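Local coordinates for AB hydrolase-1 domain-containing protein (Streptococcus mutans, PDB 4L9A) that adopts the alpha/beta hydrolase fold and probably acts as a carboxylesterase that hydrolyses ester bonds, at residues A50-T55 with R196-C201; G140-T145 with K245-S250; I236-S241 with N276-K281. All blocks are in the same frame, centred on the assembly; numbering follows the deposited sequence.

In the fold
All three contacts are largely buried. Contact 1 stands apart, with its centre about 25 Å from that of contact 2, on the opposite side of the chain's centre. It joins a loop after strand 43-47 to helix 188-206, through aromatic rings and a sulfur, with no hydrogen bond. Contacts 2 and 3 share the sheet. Strands 134-141 and 235-239 are neighbours in it, and Gly140 probably hydrogen-bonds to both Ile236 and Phe238. Contact 2, at the end of its strand, is polar: two short hydrogen bonds hold helix 244-248 to the turn. Contact 3 lies on the sheet itself and is mainly apolar, with helix 275-287 packed over strand 235-239.

Contact 1 of 3, residues A50-T55 with R196-C201; sequences AGFFST and RGYDYC
Phe52 and Phe53 both meet Tyr198, and together the three rings form an aromatic cluster. Phe52 CB lies 3.6 Å from Tyr198 CD2. Phe52 CD2 sits over one face of the Tyr198 ring, displaced toward its rim. The two ring planes are 46° apart, an oblique pairing. Phe53 meets the same tyrosine obliquely, with CE1 3.7 Å from Tyr198 CD2. Cys201 comes in one helical turn further on. Its SG is 4.3 Å from the centroid of the Phe52 ring, an oblique sulfur-aromatic contact. Tyr198 CG is anti to the backbone N (chi1 -177°), and this torsion brings the ring alongside both phenylalanines. Further out, Trp195 meets the Phe53 ring edge-to-face and also meets Tyr198. Leu205 and Gln202 of the same helix touch Phe52. On the loop side, Asp76 receives a hydrogen bond from Ser54 OG and another from Thr55 N. Helix 188-206 belongs to the helical insertion between strands 134-141 and 235-239, consistent with a cap of the alpha/beta hydrolase fold. The loop after strand 43-47 is where many members of this family carry part of the oxyanion hole.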
loop_
_atom_site.group_PDB
_atom_site.type_symbol
_atom_site.label_atom_id
_atom_site.label_comp_id
_atom_site.label_asym_id
_atom_site.label_seq_id
_atom_site.Cartn_x
_atom_site.Cartn_y
_atom_site.Cartn_z
ATOM N N ALA A 50 2.424 5.599 -3.314
ATOM C CA ALA A 50 2.938 6.154 -4.547
ATOM C C ALA A 50 4.438 6.103 -4.386
ATOM O O ALA A 50 4.975 6.439 -3.330
ATOM C CB ALA A 50 2.455 7.604 -4.741
ATOM N N GLY A 51 5.122 5.656 -5.418
ATOM C CA GLY A 51 6.550 5.455 -5.304
ATOM C C GLY A 51 6.972 4.445 -6.336
ATOM O O GLY A 51 6.131 3.918 -7.055
ATOM N N PHE A 52 8.273 4.179 -6.403
ATOM C CA PHE A 52 8.834 3.323 -7.438
ATOM C C PHE A 52 9.272 1.984 -6.877
ATOM O O PHE A 52 9.684 1.112 -7.629
ATOM C CB PHE A 52 10.055 3.982 -8.102
ATOM C CG PHE A 52 9.741 5.233 -8.865
ATOM C CD1 PHE A 52 8.435 5.546 -9.211
ATOM C CD2 PHE A 52 10.764 6.096 -9.244
ATOM C CE1 PHE A 52 8.152 6.706 -9.906
ATOM C CE2 PHE A 52 10.490 7.252 -9.948
ATOM C CZ PHE A 52 9.183 7.564 -10.277
ATOM N N PHE A 53 9.214 1.817 -5.560
ATOM C CA PHE A 53 9.637 0.550 -4.971
ATOM C C PHE A 53 8.718 -0.604 -5.393
ATOM O O PHE A 53 7.512 -0.432 -5.516
ATOM C CB PHE A 53 9.649 0.628 -3.448
ATOM C CG PHE A 53 10.446 1.776 -2.896
ATOM C CD1 PHE A 53 11.803 1.876 -3.138
ATOM C CD2 PHE A 53 9.831 2.746 -2.118
ATOM C CE1 PHE A 53 12.537 2.926 -2.618
ATOM C CE2 PHE A 53 10.562 3.813 -1.590
ATOM C CZ PHE A 53 11.910 3.900 -1.838
ATOM N N SER A 54 9.288 -1.787 -5.581
ATOM C CA SER A 54 8.466 -2.974 -5.827
ATOM C C SER A 54 7.853 -3.385 -4.497
ATOM O O SER A 54 8.456 -3.183 -3.444
ATOM C CB SER A 54 9.303 -4.123 -6.418
ATOM O OG SER A 54 8.463 -5.185 -6.843
ATOM N N THR A 55 6.661 -3.970 -4.539
ATOM C CA THR A 55 5.842 -4.080 -3.327
ATOM C C THR A 55 6.379 -5.103 -2.335
ATOM O O THR A 55 6.422 -4.842 -1.130
ATOM C CB THR A 55 4.372 -4.344 -3.675
ATOM O OG1 THR A 55 3.860 -3.203 -4.371
ATOM C CG2 THR A 55 3.529 -4.588 -2.411
ATOM N N ARG A 196 17.305 -1.601 -5.947
ATOM C CA ARG A 196 17.396 -2.183 -7.288
ATOM C C ARG A 196 16.055 -2.049 -8.009
ATOM O O ARG A 196 16.012 -1.744 -9.190
ATOM C CB ARG A 196 17.839 -3.645 -7.246
ATOM C CG ARG A 196 19.310 -3.830 -6.971
ATOM C CD ARG A 196 19.729 -5.292 -7.081
ATOM N NE ARG A 196 21.116 -5.456 -6.641
ATOM C CZ ARG A 196 21.476 -6.039 -5.501
ATOM N NH1 ARG A 196 20.550 -6.538 -4.682
ATOM N NH2 ARG A 196 22.763 -6.128 -5.184
ATOM N N GLY A 197 14.957 -2.258 -7.290
ATOM C CA GLY A 197 13.638 -2.095 -7.881
ATOM C C GLY A 197 13.314 -0.651 -8.240
ATOM O O GLY A 197 12.809 -0.358 -9.330
ATOM N N TYR A 198 13.591 0.257 -7.310
ATOM C CA TYR A 198 13.446 1.683 -7.577
ATOM C C TYR A 198 14.192 2.076 -8.848
ATOM O O TYR A 198 13.641 2.732 -9.733
ATOM C CB TYR A 198 14.001 2.495 -6.402
ATOM C CG TYR A 198 13.825 3.988 -6.561
ATOM C CD1 TYR A 198 14.679 4.723 -7.363
ATOM C CD2 TYR A 198 12.794 4.655 -5.912
ATOM C CE1 TYR A 198 14.515 6.083 -7.512
ATOM C CE2 TYR A 198 12.622 6.010 -6.053
ATOM C CZ TYR A 198 13.484 6.720 -6.852
ATOM O OH TYR A 198 13.323 8.074 -6.997
ATOM N N ASP A 199 15.461 1.698 -8.912
ATOM C CA ASP A 199 16.332 2.119 -9.998
ATOM C C ASP A 199 15.903 1.483 -11.336
ATOM O O ASP A 199 16.042 2.092 -12.400
ATOM C CB ASP A 199 17.789 1.764 -9.689
ATOM C CG ASP A 199 18.366 2.576 -8.529
ATOM O OD1 ASP A 199 17.821 3.654 -8.208
ATOM O OD2 ASP A 199 19.385 2.139 -7.951
ATOM N N TYR A 200 15.400 0.253 -11.278
ATOM C CA TYR A 200 14.922 -0.419 -12.482
ATOM C C TYR A 200 13.698 0.332 -12.987
ATOM O O TYR A 200 13.602 0.664 -14.161
ATOM C CB TYR A 200 14.559 -1.866 -12.172
ATOM C CG TYR A 200 13.753 -2.554 -13.250
ATOM C CD1 TYR A 200 12.362 -2.524 -13.232
ATOM C CD2 TYR A 200 14.385 -3.243 -14.283
ATOM C CE1 TYR A 200 11.621 -3.159 -14.209
ATOM C CE2 TYR A 200 13.657 -3.880 -15.271
ATOM C CZ TYR A 200 12.281 -3.839 -15.229
ATOM O OH TYR A 200 11.559 -4.471 -16.209
ATOM N N CYS A 201 12.768 0.609 -12.079
ATOM C CA CYS A 201 11.575 1.375 -12.421
ATOM C C CYS A 201 11.922 2.742 -13.042
ATOM O O CYS A 201 11.403 3.114 -14.103
ATOM C CB CYS A 201 10.709 1.579 -11.174
ATOM S SG CYS A 201 9.227 2.523 -11.515
#

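Contact 2 of 3, residues G140-T145 with K245-S250; sequences GLEPTT and KEYLES
Glu246 reaches across to Thr145 with an extended side chain, and Thr145 OG1 donates to Glu246 OE2 over 2.6 Å. The hydroxyl meets the anti side of the carboxylate, 21° out of its plane. OG1 lies between the backbone N and the carbonyl carbon of Thr145 (chi1 58°), where it also caps helix 146-151 by accepting from Ile148 N. The hydroxyl therefore donates to a carboxylate while it accepts from a helix end. Glu246 has further partners: Arg243 forms a salt bridge with OE2, and the hydroxyl of Tyr158 bonds to OE1. These probably help to balance its buried charge.

Tyr247 follows and makes the second bond. Its OH donates to Pro143 O at 2.6 Å, approaching from above the carbonyl plane by 38°. The carbonyl oxygen itself lies at the edge of the tyrosine ring. Thr145 CG2 rests 3.6 Å from Tyr247 CE1, and Pro143 CG is 3.8 Å from the same ring atom. The tyrosine is thus held at its hydroxyl and packed at CE1 by Thr145 and Pro143. Glu142 CB lies 3.7 Å from Tyr247 OH, while its carboxylate turns to His268 and Arg243.

Ser250 closes the segment. Its OG and N both bond to Tyr247 O, and its CB packs on Thr145 CG2 at 3.8 Å. Helix 244-248 thus borders the turn joining strand 134-141 to helix 146-151, and Tyr247 also lies against Val237 and Ser239 of strand 235-239 and Leu261 of strand 260-263.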
loop_
_atom_site.group_PDB
_atom_site.type_symbol
_atom_site.label_atom_id
_atom_site.label_comp_id
_atom_site.label_asym_id
_atom_site.label_seq_id
_atom_site.Cartn_x
_atom_site.Cartn_y
_atom_site.Cartn_z
ATOM N N GLY A 140 -3.774 -0.828 7.761
ATOM C CA GLY A 140 -3.376 0.350 7.016
ATOM C C GLY A 140 -2.230 1.091 7.668
ATOM O O GLY A 140 -2.292 1.438 8.844
ATOM N N LEU A 141 -1.177 1.318 6.900
ATOM C CA LEU A 141 -0.076 2.147 7.347
ATOM C C LEU A 141 -0.249 3.529 6.725
ATOM O O LEU A 141 -0.002 3.711 5.536
ATOM C CB LEU A 141 1.268 1.526 6.946
ATOM C CG LEU A 141 1.581 0.123 7.486
ATOM C CD1 LEU A 141 1.115 -0.075 8.930
ATOM C CD2 LEU A 141 0.985 -0.960 6.578
ATOM N N GLU A 142 -0.700 4.494 7.534
ATOM C CA GLU A 142 -1.056 5.831 7.039
ATOM C C GLU A 142 -1.749 5.823 5.669
ATOM O O GLU A 142 -1.310 6.478 4.714
ATOM C CB GLU A 142 0.163 6.771 7.069
ATOM C CG GLU A 142 0.512 7.162 8.525
ATOM C CD GLU A 142 1.438 8.353 8.649
ATOM O OE1 GLU A 142 1.892 8.905 7.616
ATOM O OE2 GLU A 142 1.727 8.730 9.806
ATOM N N PRO A 143 -2.838 5.057 5.565
ATOM C CA PRO A 143 -3.590 5.038 4.306
ATOM C C PRO A 143 -4.114 6.435 3.989
ATOM O O PRO A 143 -4.516 7.165 4.901
ATOM C CB PRO A 143 -4.748 4.077 4.597
ATOM C CG PRO A 143 -4.912 4.130 6.094
ATOM C CD PRO A 143 -3.514 4.313 6.641
ATOM N N THR A 144 -4.089 6.805 2.714
ATOM C CA THR A 144 -4.453 8.150 2.302
ATOM C C THR A 144 -5.950 8.394 2.502
ATOM O O THR A 144 -6.773 7.660 1.949
ATOM C CB THR A 144 -4.054 8.397 0.826
ATOM O OG1 THR A 144 -2.691 7.985 0.631
ATOM C CG2 THR A 144 -4.183 9.879 0.482
ATOM N N THR A 145 -6.301 9.404 3.305
ATOM C CA THR A 145 -7.707 9.758 3.517
ATOM C C THR A 145 -8.212 10.745 2.471
ATOM O O THR A 145 -7.435 11.509 1.881
ATOM C CB THR A 145 -7.958 10.410 4.888
ATOM O OG1 THR A 145 -7.150 11.594 5.011
ATOM C CG2 THR A 145 -7.653 9.438 6.027
ATOM N N LYS A 245 -6.921 12.543 14.965
ATOM C CA LYS A 245 -8.305 12.961 14.719
ATOM C C LYS A 245 -8.773 12.632 13.296
ATOM O O LYS A 245 -9.876 12.120 13.087
ATOM C CB LYS A 245 -8.479 14.455 14.992
ATOM C CG LYS A 245 -9.915 14.919 14.854
ATOM C CD LYS A 245 -10.064 16.398 15.170
ATOM C CE LYS A 245 -11.505 16.839 14.963
ATOM N NZ LYS A 245 -12.454 15.973 15.725
ATOM N N GLU A 246 -7.926 12.949 12.327
ATOM C CA GLU A 246 -8.182 12.638 10.925
ATOM C C GLU A 246 -8.594 11.168 10.756
ATOM O O GLU A 246 -9.635 10.869 10.172
ATOM C CB GLU A 246 -6.926 12.951 10.099
ATOM C CG GLU A 246 -6.922 12.354 8.673
ATOM C CD GLU A 246 -5.550 12.445 8.005
ATOM O OE1 GLU A 246 -4.624 13.017 8.618
ATOM O OE2 GLU A 246 -5.393 11.935 6.874
ATOM N N TYR A 247 -7.788 10.263 11.298
ATOM C CA TYR A 247 -8.070 8.833 11.202
ATOM C C TYR A 247 -9.299 8.383 12.006
ATOM O O TYR A 247 -10.093 7.583 11.522
ATOM C CB TYR A 247 -6.824 8.004 11.523
ATOM C CG TYR A 247 -5.879 7.970 10.343
ATOM C CD1 TYR A 247 -6.273 7.393 9.133
ATOM C CD2 TYR A 247 -4.618 8.534 10.417
ATOM C CE1 TYR A 247 -5.438 7.364 8.051
ATOM C CE2 TYR A 247 -3.769 8.511 9.328
ATOM C CZ TYR A 247 -4.186 7.923 8.150
ATOM O OH TYR A 247 -3.352 7.900 7.069
ATOM N N LEU A 248 -9.475 8.934 13.205
ATOM C CA LEU A 248 -10.680 8.662 13.986
ATOM C C LEU A 248 -11.956 9.002 13.213
ATOM O O LEU A 248 -12.962 8.307 13.333
ATOM C CB LEU A 248 -10.654 9.430 15.312
ATOM C CG LEU A 248 -9.722 8.895 16.401
ATOM C CD1 LEU A 248 -9.919 9.691 17.697
ATOM C CD2 LEU A 248 -9.983 7.405 16.635
ATOM N N GLU A 249 -11.914 10.069 12.419
ATOM C CA GLU A 249 -13.079 10.504 11.647
ATOM C C GLU A 249 -13.101 9.925 10.234
ATOM O O GLU A 249 -13.955 10.296 9.423
ATOM C CB GLU A 249 -13.077 12.022 11.498
ATOM C CG GLU A 249 -13.275 12.800 12.776
ATOM C CD GLU A 249 -13.113 14.288 12.536
ATOM O OE1 GLU A 249 -12.594 14.657 11.452
ATOM O OE2 GLU A 249 -13.501 15.082 13.424
ATOM N N SER A 250 -12.171 9.031 9.932
ATOM C CA SER A 250 -11.954 8.640 8.542
ATOM C C SER A 250 -12.760 7.430 8.104
ATOM O O SER A 250 -13.363 6.719 8.916
ATOM C CB SER A 250 -10.476 8.333 8.288
ATOM O OG SER A 250 -10.159 7.037 8.770
#

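Contact 3 of 3, residues I236-S241 with N276-K281; sequences IVFSES and NSILEK
Phe238 and Ile278 form the centre of a helix-on-sheet contact, in which helix 275-287 covers strand 235-239. The short segments run nearly antiparallel, at 165°, with their axes 10.2 Å apart. Ile278 CG1 sits almost squarely above the middle of the Phe238 ring, 3.8 Å from its centroid, in a CH-pi contact. With CG1 anti to the carbonyl carbon (chi1 -63°), this branch of Ile278 is the one laid on the ring. The tip of the phenylalanine reaches the helix backbone, and CZ is 3.5 Å from Ile278 CA. Ser277 OG approaches the ring edge, 3.7 Å from Phe238 CE2. From the next helical turn, Lys281 CG meets Phe238 CZ at 3.6 Å. A bend at chi2 (-47°) keeps Lys281 CB and CG by the ring and turns the amino group off the contact. Ile236 extends the patch more loosely, with CG2 4.0 Å from Lys281 CB. Neighbouring strands add to the same apolar layer: Leu141 touches both Phe238 and Ile278, and Ile262 touches Phe238. A sheet with helices packed on both faces is the layered core of the alpha/beta hydrolase fold, closed here by the last helix of the chain.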
loop_
_atom_site.group_PDB
_atom_site.type_symbol
_atom_site.label_atom_id
_atom_site.label_comp_id
_atom_site.label_asym_id
_atom_site.label_seq_id
_atom_site.Cartn_x
_atom_site.Cartn_y
_atom_site.Cartn_z
ATOM N N ILE A 236 -7.161 -2.301 11.369
ATOM C CA ILE A 236 -6.091 -1.841 12.244
ATOM C C ILE A 236 -5.306 -0.770 11.494
ATOM O O ILE A 236 -4.658 -1.056 10.479
ATOM C CB ILE A 236 -5.130 -2.966 12.673
ATOM C CG1 ILE A 236 -5.893 -4.200 13.172
ATOM C CG2 ILE A 236 -4.189 -2.452 13.760
ATOM C CD1 ILE A 236 -6.570 -3.994 14.487
ATOM N N VAL A 237 -5.391 0.466 11.971
ATOM C CA VAL A 237 -4.708 1.579 11.310
ATOM C C VAL A 237 -3.561 2.076 12.188
ATOM O O VAL A 237 -3.724 2.247 13.404
ATOM C CB VAL A 237 -5.700 2.722 10.979
ATOM C CG1 VAL A 237 -4.976 3.987 10.500
ATOM C CG2 VAL A 237 -6.702 2.250 9.943
ATOM N N PHE A 238 -2.398 2.270 11.569
ATOM C CA PHE A 238 -1.223 2.822 12.235
ATOM C C PHE A 238 -0.913 4.174 11.629
ATOM O O PHE A 238 -0.891 4.328 10.407
ATOM C CB PHE A 238 0.011 1.916 12.034
ATOM C CG PHE A 238 -0.112 0.566 12.677
ATOM C CD1 PHE A 238 -0.857 -0.441 12.072
ATOM C CD2 PHE A 238 0.530 0.294 13.871
ATOM C CE1 PHE A 238 -0.974 -1.698 12.660
ATOM C CE2 PHE A 238 0.420 -0.958 14.468
ATOM C CZ PHE A 238 -0.335 -1.951 13.867
ATOM N N SER A 239 -0.626 5.146 12.484
ATOM C CA SER A 239 -0.347 6.490 12.033
ATOM C C SER A 239 0.500 7.226 13.059
ATOM O O SER A 239 0.448 6.927 14.252
ATOM C CB SER A 239 -1.664 7.242 11.835
ATOM O OG SER A 239 -1.465 8.643 11.891
ATOM N N GLU A 240 1.265 8.203 12.592
ATOM C CA GLU A 240 1.933 9.131 13.493
ATOM C C GLU A 240 0.880 9.831 14.360
ATOM O O GLU A 240 -0.241 10.071 13.904
ATOM C CB GLU A 240 2.755 10.143 12.686
ATOM C CG GLU A 240 3.890 9.493 11.870
ATOM C CD GLU A 240 4.513 10.453 10.869
ATOM O OE1 GLU A 240 5.453 11.175 11.239
ATOM O OE2 GLU A 240 4.046 10.498 9.713
ATOM N N SER A 241 1.233 10.154 15.608
ATOM C CA SER A 241 0.263 10.695 16.562
ATOM C C SER A 241 -0.474 11.952 16.088
ATOM O O SER A 241 -1.650 12.129 16.396
ATOM C CB SER A 241 0.919 10.978 17.926
ATOM O OG SER A 241 1.973 11.912 17.799
ATOM N N ASN A 276 7.372 -4.682 14.344
ATOM C CA ASN A 276 7.176 -5.450 15.568
ATOM C C ASN A 276 5.798 -5.181 16.146
ATOM O O ASN A 276 5.082 -6.107 16.536
ATOM C CB ASN A 276 8.258 -5.137 16.605
ATOM C CG ASN A 276 9.587 -5.796 16.274
ATOM O OD1 ASN A 276 9.627 -6.906 15.736
ATOM N ND2 ASN A 276 10.682 -5.113 16.587
ATOM N N SER A 277 5.430 -3.905 16.195
ATOM C CA SER A 277 4.115 -3.505 16.663
ATOM C C SER A 277 3.020 -3.977 15.714
ATOM O O SER A 277 1.978 -4.479 16.151
ATOM C CB SER A 277 4.048 -1.987 16.831
ATOM O OG SER A 277 2.757 -1.583 17.244
ATOM N N ILE A 278 3.256 -3.821 14.415
ATOM C CA ILE A 278 2.287 -4.255 13.417
ATOM C C ILE A 278 2.001 -5.748 13.552
ATOM O O ILE A 278 0.843 -6.168 13.604
ATOM C CB ILE A 278 2.763 -3.910 11.983
ATOM C CG1 ILE A 278 2.879 -2.386 11.837
ATOM C CG2 ILE A 278 1.815 -4.507 10.937
ATOM C CD1 ILE A 278 3.670 -1.942 10.590
ATOM N N LEU A 279 3.058 -6.548 13.635
ATOM C CA LEU A 279 2.892 -7.991 13.765
ATOM C C LEU A 279 2.140 -8.370 15.035
ATOM O O LEU A 279 1.297 -9.269 15.040
ATOM C CB LEU A 279 4.251 -8.695 13.715
ATOM C CG LEU A 279 4.652 -9.188 12.323
ATOM C CD1 LEU A 279 3.745 -10.330 11.883
ATOM C CD2 LEU A 279 4.629 -8.060 11.299
ATOM N N GLU A 280 2.454 -7.685 16.120
ATOM C CA GLU A 280 1.772 -7.914 17.388
ATOM C C GLU A 280 0.248 -7.725 17.228
ATOM O O GLU A 280 -0.543 -8.585 17.621
ATOM C CB GLU A 280 2.337 -6.950 18.435
ATOM C CG GLU A 280 2.053 -7.297 19.867
ATOM C CD GLU A 280 2.764 -6.348 20.814
ATOM O OE1 GLU A 280 3.858 -5.856 20.453
ATOM O OE2 GLU A 280 2.222 -6.084 21.908
ATOM N N LYS A 281 -0.163 -6.605 16.638
ATOM C CA LYS A 281 -1.586 -6.361 16.373
ATOM C C LYS A 281 -2.181 -7.361 15.382
ATOM O O LYS A 281 -3.317 -7.797 15.533
ATOM C CB LYS A 281 -1.799 -4.947 15.839
ATOM C CG LYS A 281 -1.255 -3.873 16.756
ATOM C CD LYS A 281 -1.685 -4.116 18.178
ATOM C CE LYS A 281 -0.873 -3.268 19.143
ATOM N NZ LYS A 281 -1.108 -3.715 20.538
#